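COG1633: Uncharacterized conserved protein (Magnetospirillum magnetotacticum, PDB 2OH3) binds zinc in a rubrerythrin-like four-helix bundle of the ferritin clan, though its physiological role is uncharacterised. Local coordinates at residues R23-L27 and Y100-E105. Numbering follows the deposited sequence.
With ZN (zinc ion), chain B.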
loop_
_atom_site.group_PDB
_atom_site.type_symbol
_atom_site.label_atom_id
_atom_site.label_comp_id
_atom_site.label_asym_id
_atom_site.label_seq_id
_atom_site.Cartn_x
_atom_site.Cartn_y
_atom_site.Cartn_z
ATOM N N ARG A 23 2.480 -9.217 3.000
ATOM C CA ARG A 23 2.738 -8.420 4.205
ATOM C C ARG A 23 3.292 -9.268 5.354
ATOM O O ARG A 23 4.155 -8.827 6.118
ATOM C CB ARG A 23 1.476 -7.749 4.692
ATOM C CG ARG A 23 0.848 -6.684 3.763
ATOM C CD ARG A 23 1.590 -5.388 3.703
ATOM N NE ARG A 23 2.873 -5.506 3.034
ATOM C CZ ARG A 23 3.079 -5.815 1.758
ATOM N NH1 ARG A 23 2.098 -6.030 0.907
ATOM N NH2 ARG A 23 4.320 -5.892 1.312
ATOM N N TYR A 24 2.708 -10.443 5.520
ATOM C CA TYR A 24 3.228 -11.446 6.466
ATOM C C TYR A 24 4.612 -12.002 6.168
ATOM O O TYR A 24 5.359 -12.206 7.097
ATOM C CB TYR A 24 2.234 -12.571 6.634
ATOM C CG TYR A 24 1.094 -12.237 7.579
ATOM C CD1 TYR A 24 1.351 -11.941 8.907
ATOM C CD2 TYR A 24 -0.222 -12.285 7.164
ATOM C CE1 TYR A 24 0.338 -11.636 9.788
ATOM C CE2 TYR A 24 -1.260 -12.047 8.052
ATOM C CZ TYR A 24 -0.956 -11.677 9.362
ATOM O OH TYR A 24 -1.923 -11.414 10.287
ATOM N N VAL A 25 4.960 -12.283 4.899
ATOM C CA VAL A 25 6.315 -12.684 4.578
ATOM C C VAL A 25 7.277 -11.611 5.011
ATOM O O VAL A 25 8.307 -11.878 5.626
ATOM C CB VAL A 25 6.490 -12.977 3.095
ATOM C CG1 VAL A 25 7.955 -13.089 2.731
ATOM C CG2 VAL A 25 5.771 -14.287 2.735
ATOM N N GLU A 26 6.919 -10.374 4.712
ATOM C CA GLU A 26 7.698 -9.190 5.057
ATOM C C GLU A 26 7.903 -9.066 6.566
ATOM O O GLU A 26 9.026 -8.888 7.031
ATOM C CB GLU A 26 6.970 -7.991 4.423
ATOM C CG GLU A 26 7.551 -6.688 4.576
ATOM C CD GLU A 26 6.819 -5.665 3.676
ATOM O OE1 GLU A 26 5.719 -5.219 4.066
ATOM O OE2 GLU A 26 7.334 -5.336 2.575
ATOM N N LEU A 27 6.830 -9.214 7.330
ATOM C CA LEU A 27 6.937 -9.193 8.779
ATOM C C LEU A 27 7.739 -10.389 9.329
ATOM O O LEU A 27 8.531 -10.215 10.263
ATOM C CB LEU A 27 5.543 -9.129 9.452
ATOM C CG LEU A 27 4.650 -7.897 9.252
ATOM C CD1 LEU A 27 3.287 -8.206 9.824
ATOM C CD2 LEU A 27 5.230 -6.649 9.892
ATOM N N TYR A 100 0.164 -4.319 14.312
ATOM C CA TYR A 100 -0.036 -3.899 12.922
ATOM C C TYR A 100 -0.772 -5.014 12.174
ATOM O O TYR A 100 -1.762 -4.800 11.416
ATOM C CB TYR A 100 1.354 -3.635 12.270
ATOM C CG TYR A 100 1.304 -3.328 10.778
ATOM C CD1 TYR A 100 0.526 -2.286 10.303
ATOM C CD2 TYR A 100 2.027 -4.079 9.863
ATOM C CE1 TYR A 100 0.447 -1.999 8.955
ATOM C CE2 TYR A 100 1.964 -3.790 8.505
ATOM C CZ TYR A 100 1.174 -2.741 8.075
ATOM O OH TYR A 100 1.101 -2.418 6.746
ATOM N N ALA A 101 -0.298 -6.219 12.377
ATOM C CA ALA A 101 -0.922 -7.373 11.697
ATOM C C ALA A 101 -2.357 -7.531 12.157
ATOM O O ALA A 101 -3.278 -7.669 11.366
ATOM C CB ALA A 101 -0.137 -8.672 11.987
ATOM N N ARG A 102 -2.560 -7.457 13.463
ATOM C CA ARG A 102 -3.901 -7.513 14.012
ATOM C C ARG A 102 -4.884 -6.464 13.456
ATOM O O ARG A 102 -6.029 -6.799 13.188
ATOM C CB ARG A 102 -3.834 -7.384 15.516
ATOM C CG ARG A 102 -5.174 -7.567 16.179
ATOM C CD ARG A 102 -5.024 -7.239 17.644
ATOM N NE ARG A 102 -6.328 -7.173 18.269
ATOM C CZ ARG A 102 -6.930 -6.049 18.656
ATOM N NH1 ARG A 102 -6.344 -4.867 18.480
ATOM N NH2 ARG A 102 -8.141 -6.125 19.208
ATOM N N ASP A 103 -4.466 -5.195 13.416
ATOM C CA ASP A 103 -5.252 -4.129 12.781
ATOM C C ASP A 103 -5.797 -4.477 11.405
ATOM O O ASP A 103 -6.970 -4.279 11.100
ATOM C CB ASP A 103 -4.403 -2.875 12.627
ATOM C CG ASP A 103 -4.323 -2.079 13.887
ATOM O OD1 ASP A 103 -5.017 -2.447 14.879
ATOM O OD2 ASP A 103 -3.498 -1.129 13.903
ATOM N N ASN A 104 -4.935 -5.035 10.585
ATOM C CA ASN A 104 -5.315 -5.406 9.247
ATOM C C ASN A 104 -6.102 -6.701 9.120
ATOM O O ASN A 104 -6.919 -6.825 8.231
ATOM C CB ASN A 104 -4.073 -5.339 8.389
ATOM C CG ASN A 104 -3.599 -3.942 8.254
ATOM O OD1 ASN A 104 -4.238 -3.164 7.567
ATOM N ND2 ASN A 104 -2.510 -3.573 8.967
ATOM N N GLU A 105 -5.888 -7.656 10.024
ATOM C CA GLU A 105 -6.749 -8.821 10.140
ATOM C C GLU A 105 -8.165 -8.382 10.414
ATOM O O GLU A 105 -9.086 -8.916 9.834
ATOM C CB GLU A 105 -6.307 -9.713 11.315
ATOM C CG GLU A 105 -5.060 -10.527 11.083
ATOM C CD GLU A 105 -5.298 -11.691 10.175
ATOM O OE1 GLU A 105 -6.455 -12.112 10.064
ATOM O OE2 GLU A 105 -4.336 -12.199 9.573
HETATM ZN ZN ZN B . -6.547 -13.678 8.841
#
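With CG anti to the carbonyl carbon in both residues (chi1 -80° in Y24, -75° in E105), and with the E105 chain bent at chi2, the phenol and the carboxylate meet between helices 6-33 and 94-118. The two side chains cross at about a right angle. Y24 OH donates to E105 OE2 at 2.6 Å, on the anti lone pair, turned away from OE1, and E105 OE2 lies at the edge of the Y24 ring, near its plane. Tyrosine suits this place because its rigid ring carries a hydroxyl across the gap between segments 23-27 and 100-105, whose axes run nearly antiparallel (170°) and approach to 11.7 Å. A101, opposite Y24 in register, has just a methyl group, so the ring can come close: Y24 CE1 lies 3.7 Å from A101 CB. One turn along, branched L27 can touch two neighbours at once: its CD1 stands 4.1 Å from A101 CB, while its CD2 meets the edge of the Y100 ring at CD2. The hydroxyl of Y100 turns elsewhere, to the backbone of K77. Glutamate brings two oxygens, so while OE2 accepts from Y24, E105 OE1 binds the zinc ion at 2.0 Å, beside E135 and H138. A phenylalanine in place of Y24 would probably leave E105 OE2 without this donor and the carboxylate less firmly oriented. Y24 is thus a second-shell residue: its hydrogen bond probably helps fix the rotation of the buried, metal-binding E105 inside a ferritin-like bundle.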